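Local coordinates for protein siderophore biosynthesis lipase/esterase, putative (Aspergillus fumigatus, PDB 6GUP) that hydrolyses the ester bonds of the fungal siderophore fusarinine C, but not those of triacetylfusarinine C, as a homodimeric alpha/beta-hydrolase, at residues His18-Leu23 against Ile93-Lys98; Gly266-Gln271 against Ala312-Glu317; Leu278-Ser283 against Ser300-Ala305. All blocks are in the same frame, centred on the assembly; numbering follows the deposited sequence.

All three contacts belong to one alpha/beta-hydrolase domain built on a mixed eight-stranded sheet. Contact 1 comes first along the chain and packs the loop between strands 12-18 and 24-28, at one end of the strand order, on helix 86-108. Contacts 2 and 3 lie toward the other end, with centres about 26 and 29 Å from that of contact 1. Their own centres are about 11 Å apart, and contact 3 is nested in the loop that contact 2 closes. They touch: the backbone of 312-317 probably hydrogen-bonds Leu278, and Trp315 packs on Val280 and Arg303. Helices and loops thus pack onto the sheet near both ends, contacts 2 and 3 around its last beta-alpha-beta unit.

Contact 1: residues His18-Leu23 against Ile93-Lys98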
ATOM      1  N   HIS A  18     -11.011   2.587   7.699  1.00 36.83           N
ATOM      2  CA  HIS A  18      -9.790   3.199   8.218  1.00 38.46           C
ATOM      3  C   HIS A  18      -9.655   2.812   9.689  1.00 38.76           C
ATOM      4  O   HIS A  18     -10.390   3.329  10.532  1.00 38.63           O
ATOM      5  CB  HIS A  18      -9.852   4.725   8.071  1.00 40.21           C
ATOM      6  CG  HIS A  18      -9.249   5.239   6.803  1.00 39.31           C
ATOM      7  ND1 HIS A  18      -8.023   5.867   6.766  1.00 39.88           N
ATOM      8  CD2 HIS A  18      -9.700   5.219   5.527  1.00 38.88           C
ATOM      9  CE1 HIS A  18      -7.746   6.211   5.522  1.00 39.69           C
ATOM     10  NE2 HIS A  18      -8.747   5.829   4.749  1.00 39.05           N
ATOM     11  N   TYR A  19      -8.735   1.893   9.991  1.00 38.74           N
ATOM     12  CA  TYR A  19      -8.460   1.502  11.383  1.00 38.29           C
ATOM     13  C   TYR A  19      -7.445   2.437  12.067  1.00 40.24           C
ATOM     14  O   TYR A  19      -7.420   2.529  13.295  1.00 41.83           O
ATOM     15  CB  TYR A  19      -8.073   0.014  11.495  1.00 36.58           C
ATOM     16  CG  TYR A  19      -6.696  -0.385  11.006  1.00 35.11           C
ATOM     17  CD1 TYR A  19      -5.597  -0.359  11.865  1.00 34.29           C
ATOM     18  CD2 TYR A  19      -6.499  -0.842   9.701  1.00 34.77           C
ATOM     19  CE1 TYR A  19      -4.336  -0.740  11.430  1.00 33.59           C
ATOM     20  CE2 TYR A  19      -5.240  -1.229   9.257  1.00 34.31           C
ATOM     21  CZ  TYR A  19      -4.163  -1.177  10.126  1.00 34.13           C
ATOM     22  OH  TYR A  19      -2.916  -1.561   9.694  1.00 34.63           O
ATOM     23  N   THR A  20      -6.613   3.108  11.270  1.00 42.31           N
ATOM     24  CA  THR A  20      -5.917   4.333  11.693  1.00 43.53           C
ATOM     25  C   THR A  20      -6.216   5.414  10.652  1.00 47.00           C
ATOM     26  O   THR A  20      -6.923   5.157   9.675  1.00 46.92           O
ATOM     27  CB  THR A  20      -4.385   4.143  11.834  1.00 40.76           C
ATOM     28  OG1 THR A  20      -3.768   4.081  10.540  1.00 38.97           O
ATOM     29  CG2 THR A  20      -4.052   2.880  12.621  1.00 39.96           C
ATOM     30  N   GLU A  21      -5.679   6.615  10.858  1.00 50.84           N
ATOM     31  CA  GLU A  21      -5.814   7.697   9.874  1.00 53.22           C
ATOM     32  C   GLU A  21      -5.040   7.391   8.582  1.00 47.95           C
ATOM     33  O   GLU A  21      -5.456   7.807   7.499  1.00 47.85           O
ATOM     34  CB  GLU A  21      -5.352   9.039  10.462  1.00 62.20           C
ATOM     35  CG  GLU A  21      -6.152   9.535  11.665  1.00 71.00           C
ATOM     36  CD  GLU A  21      -7.564   9.973  11.312  1.00 77.88           C
ATOM     37  OE1 GLU A  21      -7.797  11.195  11.195  1.00 81.54           O
ATOM     38  OE2 GLU A  21      -8.443   9.098  11.154  1.00 78.76           O
ATOM     39  N   THR A  22      -3.933   6.656   8.708  1.00 45.26           N
ATOM     40  CA  THR A  22      -3.065   6.291   7.580  1.00 45.30           C
ATOM     41  C   THR A  22      -3.378   4.914   6.974  1.00 42.89           C
ATOM     42  O   THR A  22      -3.199   4.722   5.769  1.00 45.17           O
ATOM     43  CB  THR A  22      -1.582   6.305   8.024  1.00 47.96           C
ATOM     44  OG1 THR A  22      -1.274   7.566   8.629  1.00 50.66           O
ATOM     45  CG2 THR A  22      -0.632   6.073   6.843  1.00 50.73           C
ATOM     46  N   LEU A  23      -3.836   3.968   7.797  1.00 38.69           N
ATOM     47  CA  LEU A  23      -3.927   2.557   7.400  1.00 36.07           C
ATOM     48  C   LEU A  23      -5.371   2.089   7.232  1.00 34.07           C
ATOM     49  O   LEU A  23      -6.256   2.500   7.989  1.00 34.49           O
ATOM     50  CB  LEU A  23      -3.197   1.682   8.424  1.00 37.70           C
ATOM     51  CG  LEU A  23      -1.723   2.046   8.661  1.00 39.38           C
ATOM     52  CD1 LEU A  23      -1.166   1.341   9.889  1.00 40.70           C
ATOM     53  CD2 LEU A  23      -0.878   1.733   7.434  1.00 38.79           C
ATOM     54  N   ILE A  93      -1.627  -4.745  13.334  1.00 33.88           N
ATOM     55  CA  ILE A  93      -2.609  -5.838  13.341  1.00 32.29           C
ATOM     56  C   ILE A  93      -3.505  -5.719  14.578  1.00 31.84           C
ATOM     57  O   ILE A  93      -4.728  -5.806  14.469  1.00 32.01           O
ATOM     58  CB  ILE A  93      -1.929  -7.230  13.278  1.00 31.97           C
ATOM     59  CG1 ILE A  93      -1.335  -7.456  11.882  1.00 31.90           C
ATOM     60  CG2 ILE A  93      -2.921  -8.348  13.596  1.00 32.68           C
ATOM     61  CD1 ILE A  93      -0.317  -8.576  11.801  1.00 31.43           C
ATOM     62  N   ALA A  94      -2.888  -5.505  15.740  1.00 32.87           N
ATOM     63  CA  ALA A  94      -3.622  -5.317  16.999  1.00 33.98           C
ATOM     64  C   ALA A  94      -4.591  -4.132  16.942  1.00 35.45           C
ATOM     65  O   ALA A  94      -5.717  -4.224  17.442  1.00 35.91           O
ATOM     66  CB  ALA A  94      -2.651  -5.146  18.159  1.00 34.34           C
ATOM     67  N   GLN A  95      -4.149  -3.030  16.333  1.00 36.07           N
ATOM     68  CA  GLN A  95      -5.013  -1.863  16.094  1.00 37.34           C
ATOM     69  C   GLN A  95      -6.173  -2.185  15.151  1.00 34.67           C
ATOM     70  O   GLN A  95      -7.301  -1.747  15.384  1.00 33.83           O
ATOM     71  CB  GLN A  95      -4.206  -0.682  15.540  1.00 42.38           C
ATOM     72  CG  GLN A  95      -3.376   0.037  16.591  1.00 48.68           C
ATOM     73  CD  GLN A  95      -2.499   1.129  16.005  1.00 54.54           C
ATOM     74  OE1 GLN A  95      -1.760   0.902  15.045  1.00 56.72           O
ATOM     75  NE2 GLN A  95      -2.569   2.321  16.586  1.00 55.55           N
ATOM     76  N   CYS A  96      -5.888  -2.946  14.093  1.00 33.00           N
ATOM     77  CA  CYS A  96      -6.919  -3.381  13.146  1.00 32.64           C
ATOM     78  C   CYS A  96      -7.942  -4.315  13.796  1.00 33.41           C
ATOM     79  O   CYS A  96      -9.142  -4.193  13.544  1.00 33.73           O
ATOM     80  CB  CYS A  96      -6.289  -4.072  11.935  1.00 32.22           C
ATOM     81  SG  CYS A  96      -7.447  -4.351  10.577  1.00 34.05           S
ATOM     82  N   LEU A  97      -7.461  -5.243  14.624  1.00 33.85           N
ATOM     83  CA  LEU A  97      -8.334  -6.154  15.371  1.00 34.82           C
ATOM     84  C   LEU A  97      -9.241  -5.416  16.353  1.00 35.92           C
ATOM     85  O   LEU A  97     -10.420  -5.757  16.476  1.00 35.99           O
ATOM     86  CB  LEU A  97      -7.513  -7.201  16.128  1.00 35.47           C
ATOM     87  CG  LEU A  97      -6.764  -8.236  15.287  1.00 36.59           C
ATOM     88  CD1 LEU A  97      -5.832  -9.045  16.169  1.00 37.46           C
ATOM     89  CD2 LEU A  97      -7.730  -9.156  14.572  1.00 37.29           C
ATOM     90  N   LYS A  98      -8.691  -4.420  17.048  1.00 38.44           N
ATOM     91  CA  LYS A  98      -9.485  -3.566  17.940  1.00 42.78           C
ATOM     92  C   LYS A  98     -10.604  -2.868  17.180  1.00 42.38           C
ATOM     93  O   LYS A  98     -11.745  -2.835  17.647  1.00 42.71           O
ATOM     94  CB  LYS A  98      -8.617  -2.513  18.639  1.00 48.63           C
ATOM     95  CG  LYS A  98      -9.415  -1.621  19.584  1.00 56.94           C
ATOM     96  CD  LYS A  98      -8.601  -0.490  20.176  1.00 66.88           C
ATOM     97  CE  LYS A  98      -9.475   0.338  21.106  1.00 75.70           C
ATOM     98  NZ  LYS A  98      -8.690   1.291  21.934  1.00 79.39           N
TER
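Tyr19 lays one face of its phenol ring on Cys96 of helix 86-108. Cys96 CB sits almost on the ring normal, 6° off it and 3.7 Å from the centroid of the Tyr19 ring, a CH-pi contact. The thiol follows over the same face as a sulfur-aromatic contact, with Cys96 SG 4.1 Å from the Tyr19 ring centroid and displaced toward the CD2 side. With SG anti to the backbone N (chi1 -169°), Cys96 turns its sulfur along the ring instead of away from it. Toward the CD1 side of the same face, Tyr19 CD1 comes within 3.4 Å of Cys96 N, so the ring also packs against helix backbone.

Van der Waals contacts with Gln95 widen the interface. Gln95 CB lies 3.9 Å from Tyr19 CD1, and the Gln95 side chain crosses that of Thr20 at about a right angle, bringing its OE1 3.9 Å from Thr20 CG2. This is the loop joining the antiparallel neighbours 12-18 and 24-28, resting on helix 86-108 of the alpha/beta-hydrolase fold.

Polar bonds hold the loop itself, while none crosses to the helix. Thr20 OG1 accepts from Leu23 N at 2.7 Å, an ST motif, and His18 ND1 donates to Thr20 O at 3.2 Å, within both the imidazole and carbonyl planes. Tyr19 OH bonds Thr73 O, fixing the far end of the ring, and His18 meets Trp7 of the second subunit.

Contact 2: residues Gly266-Gln271 against Ala312-Glu317; sequences GMIREQ and AAIWDE
The short, weakly bonded helix 268-271, which leads toward strand 278-283, packs here against the loop that joins helix 295-307 to strand 320-322. Ile314 makes the central contact, pushing its CD1 methyl against the start of the Arg269 side chain. Ile314 CD1 is 3.5 Å from Arg269 CB and 3.8 Å from Arg269 CG, and the two side chains cross at about a right angle. The second branch of the isoleucine goes to another partner: Ile314 CG2 meets Ile268 CG2 at 4.1 Å, methyl against methyl. In both isoleucines CG1 sits beside the backbone N (chi1 -67° in Ile268, -64° in Ile314), which leaves CG2 anti to that N and turned to meet its counterpart. Leu274 touches both of them, while Leu130 and Leu133 of helix 125-134 also pack on Ile268.

Further out, Arg269 CD rests 4.0 Å from Ala312 CB, so aliphatic carbons of the arginine run beside two residues of the loop. The loop is itself tied to the sheet of the alpha/beta-hydrolase fold, because Ile314 and Asp316 both make backbone hydrogen bonds with Leu278 at the start of strand 278-283. Lys277 NZ adds bonds to the carbonyl oxygens of Ala313 and Trp315.

The Arg269 chain bends at chi3 (60°), which brings its guanidinium to Glu270 within its own helix. In this salt bridge it grips one carboxylate oxygen side-on, with Arg269 NH2 3.1 Å and Arg269 NE 3.2 Å from Glu270 OE2, which lies close to the guanidinium plane. The NE bond reaches that oxygen from above the carboxylate plane; the NH2 bond arrives nearly along the C-O axis. A long, weak ion pair links Arg269 NH1 to Glu311, just ahead of Ala312.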
ATOM      1  N   GLY A 266       6.666 -22.498  20.940  1.00 36.86           N
ATOM      2  CA  GLY A 266       6.548 -22.797  22.369  1.00 37.45           C
ATOM      3  C   GLY A 266       6.054 -21.659  23.247  1.00 38.45           C
ATOM      4  O   GLY A 266       5.495 -21.906  24.315  1.00 40.30           O
ATOM      5  N   MET A 267       6.259 -20.416  22.808  1.00 37.29           N
ATOM      6  CA  MET A 267       5.748 -19.240  23.528  1.00 37.36           C
ATOM      7  C   MET A 267       4.278 -18.895  23.237  1.00 36.77           C
ATOM      8  O   MET A 267       3.741 -17.979  23.860  1.00 38.43           O
ATOM      9  CB  MET A 267       6.639 -18.017  23.254  1.00 37.52           C
ATOM     10  CG  MET A 267       8.044 -18.121  23.830  1.00 41.12           C
ATOM     11  SD  MET A 267       8.116 -18.327  25.625  1.00 45.18           S
ATOM     12  CE  MET A 267       7.379 -16.797  26.192  1.00 48.41           C
ATOM     13  N   ILE A 268       3.623 -19.618  22.325  1.00 35.92           N
ATOM     14  CA  ILE A 268       2.198 -19.385  22.033  1.00 36.47           C
ATOM     15  C   ILE A 268       1.340 -19.635  23.282  1.00 37.10           C
ATOM     16  O   ILE A 268       0.459 -18.834  23.600  1.00 36.04           O
ATOM     17  CB  ILE A 268       1.691 -20.234  20.837  1.00 36.32           C
ATOM     18  CG1 ILE A 268       2.369 -19.778  19.537  1.00 35.23           C
ATOM     19  CG2 ILE A 268       0.174 -20.115  20.680  1.00 36.92           C
ATOM     20  CD1 ILE A 268       2.204 -20.729  18.370  1.00 33.53           C
ATOM     21  N   ARG A 269       1.606 -20.736  23.982  1.00 38.01           N
ATOM     22  CA  ARG A 269       0.907 -21.047  25.238  1.00 39.35           C
ATOM     23  C   ARG A 269       1.161 -20.006  26.337  1.00 39.03           C
ATOM     24  O   ARG A 269       0.247 -19.665  27.088  1.00 39.53           O
ATOM     25  CB  ARG A 269       1.306 -22.433  25.758  1.00 41.70           C
ATOM     26  CG  ARG A 269       0.460 -22.920  26.933  1.00 44.26           C
ATOM     27  CD  ARG A 269       0.916 -24.266  27.471  1.00 48.35           C
ATOM     28  NE  ARG A 269       2.302 -24.245  27.944  1.00 52.00           N
ATOM     29  CZ  ARG A 269       2.928 -25.270  28.525  1.00 55.85           C
ATOM     30  NH1 ARG A 269       2.305 -26.431  28.737  1.00 58.78           N
ATOM     31  NH2 ARG A 269       4.196 -25.132  28.907  1.00 56.01           N
ATOM     32  N   GLU A 270       2.395 -19.509  26.419  1.00 39.44           N
ATOM     33  CA  GLU A 270       2.817 -18.642  27.527  1.00 41.29           C
ATOM     34  C   GLU A 270       2.237 -17.224  27.452  1.00 40.03           C
ATOM     35  O   GLU A 270       1.858 -16.664  28.482  1.00 40.12           O
ATOM     36  CB  GLU A 270       4.349 -18.568  27.616  1.00 43.93           C
ATOM     37  CG  GLU A 270       5.070 -19.913  27.700  1.00 49.43           C
ATOM     38  CD  GLU A 270       4.575 -20.803  28.829  1.00 55.17           C
ATOM     39  OE1 GLU A 270       4.320 -20.286  29.937  1.00 57.15           O
ATOM     40  OE2 GLU A 270       4.447 -22.026  28.606  1.00 56.22           O
ATOM     41  N   GLN A 271       2.169 -16.649  26.250  1.00 38.69           N
ATOM     42  CA  GLN A 271       1.681 -15.269  26.077  1.00 38.46           C
ATOM     43  C   GLN A 271       0.160 -15.133  26.225  1.00 38.43           C
ATOM     44  O   GLN A 271      -0.333 -14.044  26.528  1.00 39.09           O
ATOM     45  CB  GLN A 271       2.120 -14.692  24.726  1.00 40.03           C
ATOM     46  CG  GLN A 271       3.629 -14.656  24.484  1.00 41.99           C
ATOM     47  CD  GLN A 271       4.403 -13.798  25.472  1.00 44.26           C
ATOM     48  OE1 GLN A 271       3.847 -12.922  26.136  1.00 46.21           O
ATOM     49  NE2 GLN A 271       5.706 -14.041  25.560  1.00 44.53           N
ATOM     50  N   ALA A 312      -0.091 -29.583  26.184  1.00 45.47           N
ATOM     51  CA  ALA A 312      -1.210 -28.770  25.699  1.00 44.89           C
ATOM     52  C   ALA A 312      -1.788 -29.349  24.409  1.00 41.60           C
ATOM     53  O   ALA A 312      -1.234 -30.289  23.835  1.00 40.57           O
ATOM     54  CB  ALA A 312      -0.751 -27.338  25.478  1.00 47.27           C
ATOM     55  N   ALA A 313      -2.916 -28.787  23.976  1.00 39.28           N
ATOM     56  CA  ALA A 313      -3.581 -29.179  22.729  1.00 37.84           C
ATOM     57  C   ALA A 313      -3.929 -27.937  21.905  1.00 35.87           C
ATOM     58  O   ALA A 313      -5.064 -27.768  21.451  1.00 35.84           O
ATOM     59  CB  ALA A 313      -4.825 -30.002  23.035  1.00 37.96           C
ATOM     60  N   ILE A 314      -2.931 -27.077  21.713  1.00 33.68           N
ATOM     61  CA  ILE A 314      -3.094 -25.823  20.973  1.00 33.47           C
ATOM     62  C   ILE A 314      -3.059 -26.078  19.466  1.00 32.27           C
ATOM     63  O   ILE A 314      -3.880 -25.545  18.726  1.00 30.46           O
ATOM     64  CB  ILE A 314      -2.013 -24.790  21.378  1.00 34.28           C
ATOM     65  CG1 ILE A 314      -2.193 -24.412  22.853  1.00 34.67           C
ATOM     66  CG2 ILE A 314      -2.084 -23.540  20.498  1.00 34.84           C
ATOM     67  CD1 ILE A 314      -1.002 -23.717  23.473  1.00 33.98           C
ATOM     68  N   TRP A 315      -2.092 -26.876  19.022  1.00 31.67           N
ATOM     69  CA  TRP A 315      -1.957 -27.249  17.613  1.00 30.80           C
ATOM     70  C   TRP A 315      -3.227 -27.927  17.099  1.00 30.86           C
ATOM     71  O   TRP A 315      -3.763 -28.827  17.752  1.00 31.61           O
ATOM     72  CB  TRP A 315      -0.762 -28.187  17.438  1.00 30.98           C
ATOM     73  CG  TRP A 315      -0.463 -28.570  16.024  1.00 30.85           C
ATOM     74  CD1 TRP A 315      -0.955 -29.646  15.347  1.00 31.00           C
ATOM     75  CD2 TRP A 315       0.410 -27.890  15.117  1.00 30.75           C
ATOM     76  NE1 TRP A 315      -0.450 -29.677  14.071  1.00 30.82           N
ATOM     77  CE2 TRP A 315       0.394 -28.611  13.903  1.00 30.77           C
ATOM     78  CE3 TRP A 315       1.207 -26.739  15.214  1.00 30.39           C
ATOM     79  CZ2 TRP A 315       1.144 -28.219  12.787  1.00 31.28           C
ATOM     80  CZ3 TRP A 315       1.953 -26.349  14.103  1.00 30.68           C
ATOM     81  CH2 TRP A 315       1.916 -27.090  12.906  1.00 31.01           C
ATOM     82  N   ASP A 316      -3.706 -27.481  15.940  1.00 31.02           N
ATOM     83  CA  ASP A 316      -4.853 -28.104  15.293  1.00 31.83           C
ATOM     84  C   ASP A 316      -4.364 -29.361  14.588  1.00 32.73           C
ATOM     85  O   ASP A 316      -3.537 -29.277  13.677  1.00 30.66           O
ATOM     86  CB  ASP A 316      -5.513 -27.150  14.286  1.00 31.57           C
ATOM     87  CG  ASP A 316      -6.953 -27.533  13.972  1.00 33.51           C
ATOM     88  OD1 ASP A 316      -7.275 -28.740  13.935  1.00 34.60           O
ATOM     89  OD2 ASP A 316      -7.773 -26.619  13.762  1.00 35.86           O
ATOM     90  N   GLU A 317      -4.883 -30.520  15.001  1.00 34.17           N
ATOM     91  CA  GLU A 317      -4.545 -31.801  14.364  1.00 36.25           C
ATOM     92  C   GLU A 317      -4.892 -31.831  12.868  1.00 34.49           C
ATOM     93  O   GLU A 317      -4.246 -32.541  12.099  1.00 34.77           O
ATOM     94  CB  GLU A 317      -5.209 -32.980  15.095  1.00 39.72           C
ATOM     95  CG  GLU A 317      -6.726 -33.081  14.946  1.00 43.68           C
ATOM     96  CD  GLU A 317      -7.298 -34.358  15.543  1.00 48.42           C
ATOM     97  OE1 GLU A 317      -8.432 -34.725  15.168  1.00 49.40           O
ATOM     98  OE2 GLU A 317      -6.622 -34.999  16.377  1.00 49.64           O
TER

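Contact 3: residues Leu278-Ser283 against Ser300-Ala305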
ATOM      1  N   LEU A 278      -4.207 -23.476  16.476  1.00 33.79           N
ATOM      2  CA  LEU A 278      -3.298 -23.050  15.409  1.00 33.17           C
ATOM      3  C   LEU A 278      -3.330 -24.086  14.292  1.00 32.84           C
ATOM      4  O   LEU A 278      -2.889 -25.223  14.493  1.00 32.51           O
ATOM      5  CB  LEU A 278      -1.864 -22.896  15.931  1.00 32.40           C
ATOM      6  CG  LEU A 278      -0.779 -22.580  14.889  1.00 33.07           C
ATOM      7  CD1 LEU A 278      -1.033 -21.241  14.206  1.00 33.59           C
ATOM      8  CD2 LEU A 278       0.600 -22.601  15.526  1.00 32.23           C
ATOM      9  N   MET A 279      -3.845 -23.700  13.124  1.00 31.86           N
ATOM     10  CA  MET A 279      -3.832 -24.570  11.944  1.00 31.80           C
ATOM     11  C   MET A 279      -2.785 -24.106  10.934  1.00 31.65           C
ATOM     12  O   MET A 279      -2.838 -22.973  10.457  1.00 32.03           O
ATOM     13  CB  MET A 279      -5.207 -24.628  11.275  1.00 32.80           C
ATOM     14  CG  MET A 279      -5.300 -25.699  10.194  1.00 33.87           C
ATOM     15  SD  MET A 279      -6.974 -26.035   9.622  1.00 35.65           S
ATOM     16  CE  MET A 279      -7.351 -24.499   8.782  1.00 35.33           C
ATOM     17  N   VAL A 280      -1.841 -24.990  10.616  1.00 31.84           N
ATOM     18  CA  VAL A 280      -0.845 -24.749   9.572  1.00 32.83           C
ATOM     19  C   VAL A 280      -1.232 -25.538   8.320  1.00 32.94           C
ATOM     20  O   VAL A 280      -1.469 -26.744   8.392  1.00 31.41           O
ATOM     21  CB  VAL A 280       0.570 -25.150  10.044  1.00 33.92           C
ATOM     22  CG1 VAL A 280       1.602 -24.939   8.941  1.00 33.31           C
ATOM     23  CG2 VAL A 280       0.957 -24.348  11.279  1.00 34.07           C
ATOM     24  N   LEU A 281      -1.294 -24.847   7.182  1.00 33.50           N
ATOM     25  CA  LEU A 281      -1.613 -25.461   5.894  1.00 34.90           C
ATOM     26  C   LEU A 281      -0.414 -25.366   4.956  1.00 35.31           C
ATOM     27  O   LEU A 281      -0.212 -24.343   4.295  1.00 35.79           O
ATOM     28  CB  LEU A 281      -2.834 -24.781   5.263  1.00 35.18           C
ATOM     29  CG  LEU A 281      -4.148 -24.825   6.044  1.00 34.40           C
ATOM     30  CD1 LEU A 281      -5.207 -24.007   5.322  1.00 35.41           C
ATOM     31  CD2 LEU A 281      -4.632 -26.251   6.253  1.00 33.72           C
ATOM     32  N   PHE A 282       0.389 -26.428   4.919  1.00 36.14           N
ATOM     33  CA  PHE A 282       1.495 -26.523   3.963  1.00 39.30           C
ATOM     34  C   PHE A 282       0.984 -26.828   2.564  1.00 39.28           C
ATOM     35  O   PHE A 282      -0.084 -27.415   2.394  1.00 38.61           O
ATOM     36  CB  PHE A 282       2.503 -27.623   4.347  1.00 43.08           C
ATOM     37  CG  PHE A 282       3.606 -27.189   5.285  1.00 48.05           C
ATOM     38  CD1 PHE A 282       3.931 -25.844   5.513  1.00 50.66           C
ATOM     39  CD2 PHE A 282       4.374 -28.164   5.913  1.00 51.70           C
ATOM     40  CE1 PHE A 282       4.964 -25.501   6.369  1.00 53.89           C
ATOM     41  CE2 PHE A 282       5.410 -27.820   6.767  1.00 54.30           C
ATOM     42  CZ  PHE A 282       5.704 -26.488   6.996  1.00 55.73           C
ATOM     43  N   SER A 283       1.782 -26.441   1.575  1.00 39.86           N
ATOM     44  CA  SER A 283       1.514 -26.750   0.178  1.00 41.36           C
ATOM     45  C   SER A 283       2.376 -27.950  -0.220  1.00 42.91           C
ATOM     46  O   SER A 283       3.598 -27.917  -0.071  1.00 41.87           O
ATOM     47  CB  SER A 283       1.807 -25.528  -0.690  1.00 39.82           C
ATOM     48  OG  SER A 283       0.822 -24.528  -0.495  1.00 39.05           O
ATOM     49  N   SER A 300       5.455 -31.859  12.535  1.00 37.76           N
ATOM     50  CA  SER A 300       5.446 -32.567  13.823  1.00 38.78           C
ATOM     51  C   SER A 300       6.322 -31.873  14.868  1.00 36.74           C
ATOM     52  O   SER A 300       5.966 -31.831  16.046  1.00 35.75           O
ATOM     53  CB  SER A 300       5.884 -34.027  13.653  1.00 42.31           C
ATOM     54  OG  SER A 300       7.172 -34.116  13.071  1.00 44.44           O
ATOM     55  N   ARG A 301       7.459 -31.332  14.433  1.00 34.53           N
ATOM     56  CA  ARG A 301       8.334 -30.551  15.314  1.00 34.21           C
ATOM     57  C   ARG A 301       7.690 -29.226  15.749  1.00 33.17           C
ATOM     58  O   ARG A 301       7.853 -28.810  16.898  1.00 32.46           O
ATOM     59  CB  ARG A 301       9.694 -30.307  14.654  1.00 34.64           C
ATOM     60  CG  ARG A 301      10.516 -31.580  14.509  1.00 37.47           C
ATOM     61  CD  ARG A 301      11.880 -31.308  13.904  1.00 40.30           C
ATOM     62  NE  ARG A 301      12.731 -30.597  14.861  1.00 41.05           N
ATOM     63  CZ  ARG A 301      13.373 -29.443  14.655  1.00 43.36           C
ATOM     64  NH1 ARG A 301      13.333 -28.798  13.485  1.00 44.38           N
ATOM     65  NH2 ARG A 301      14.099 -28.931  15.648  1.00 44.87           N
ATOM     66  N   TRP A 302       6.959 -28.578  14.841  1.00 32.09           N
ATOM     67  CA  TRP A 302       6.169 -27.390  15.196  1.00 31.81           C
ATOM     68  C   TRP A 302       5.013 -27.750  16.131  1.00 31.87           C
ATOM     69  O   TRP A 302       4.746 -27.021  17.088  1.00 31.72           O
ATOM     70  CB  TRP A 302       5.623 -26.675  13.954  1.00 32.33           C
ATOM     71  CG  TRP A 302       6.666 -26.037  13.072  1.00 33.90           C
ATOM     72  CD1 TRP A 302       8.006 -25.901  13.328  1.00 34.69           C
ATOM     73  CD2 TRP A 302       6.438 -25.418  11.803  1.00 34.44           C
ATOM     74  NE1 TRP A 302       8.624 -25.253  12.286  1.00 35.63           N
ATOM     75  CE2 TRP A 302       7.686 -24.942  11.337  1.00 34.78           C
ATOM     76  CE3 TRP A 302       5.301 -25.224  11.007  1.00 35.06           C
ATOM     77  CZ2 TRP A 302       7.827 -24.286  10.110  1.00 34.22           C
ATOM     78  CZ3 TRP A 302       5.443 -24.571   9.785  1.00 35.18           C
ATOM     79  CH2 TRP A 302       6.699 -24.108   9.351  1.00 34.52           C
ATOM     80  N   ARG A 303       4.337 -28.866  15.852  1.00 31.87           N
ATOM     81  CA  ARG A 303       3.270 -29.370  16.725  1.00 32.72           C
ATOM     82  C   ARG A 303       3.782 -29.621  18.142  1.00 32.75           C
ATOM     83  O   ARG A 303       3.193 -29.140  19.111  1.00 31.91           O
ATOM     84  CB  ARG A 303       2.643 -30.655  16.161  1.00 34.01           C
ATOM     85  CG  ARG A 303       1.660 -31.323  17.116  1.00 35.97           C
ATOM     86  CD  ARG A 303       0.831 -32.419  16.471  1.00 39.46           C
ATOM     87  NE  ARG A 303      -0.143 -32.948  17.428  1.00 45.06           N
ATOM     88  CZ  ARG A 303      -1.142 -33.784  17.142  1.00 49.55           C
ATOM     89  NH1 ARG A 303      -1.344 -34.225  15.899  1.00 50.45           N
ATOM     90  NH2 ARG A 303      -1.958 -34.185  18.115  1.00 51.26           N
ATOM     91  N   ASN A 304       4.875 -30.374  18.245  1.00 34.14           N
ATOM     92  CA  ASN A 304       5.464 -30.728  19.541  1.00 36.34           C
ATOM     93  C   ASN A 304       6.013 -29.516  20.304  1.00 35.97           C
ATOM     94  O   ASN A 304       5.943 -29.479  21.534  1.00 36.25           O
ATOM     95  CB  ASN A 304       6.558 -31.793  19.370  1.00 41.07           C
ATOM     96  CG  ASN A 304       5.999 -33.155  18.982  1.00 45.16           C
ATOM     97  OD1 ASN A 304       4.975 -33.596  19.507  1.00 45.94           O
ATOM     98  ND2 ASN A 304       6.680 -33.833  18.064  1.00 47.56           N
ATOM     99  N   ALA A 305       6.553 -28.537  19.576  1.00 35.55           N
ATOM    100  CA  ALA A 305       6.956 -27.259  20.173  1.00 35.75           C
ATOM    101  C   ALA A 305       5.739 -26.469  20.664  1.00 35.71           C
ATOM    102  O   ALA A 305       5.738 -25.971  21.791  1.00 35.20           O
ATOM    103  CB  ALA A 305       7.759 -26.431  19.181  1.00 34.70           C
TER
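Trp302 turns the outer rim of its six-membered ring to the strand. Val280 CG1 lies at the edge of the indole, near its plane, 3.9 Å from Trp302 CZ3. Phe265 stacks on the indole of Trp302, and Phe252 meets it with planes inclined. Phe282 comes to the outer rim obliquely: its plane is inclined at 62° to that of the six-membered ring, with centroids 5.2 Å apart. The closest atoms are Phe282 CZ and Trp302 CZ3 at 3.4 Å, and Phe282 CE1 stands 3.6 Å from Trp302 CZ3. CZ3 is thus shared by both strand residues. Val280 places CG1 there because that methyl is trans to the backbone N (chi1 178°), while the Val280 and Trp302 side chains cross at about a right angle. The contact is buried and wholly apolar. Leu261 of helix 258-262 also touches the indole. Phe282 packs further on Leu298 and Leu299, and its side chain lies near, without touching, the residues of a probable Ser123-His327-Asp286 triad. In the fold, helix 295-307 is the crossover of the beta-alpha-beta unit running from strand 278-283 to strand 320-322, and strand 278-283 lies between strands 159-163 and 320-322.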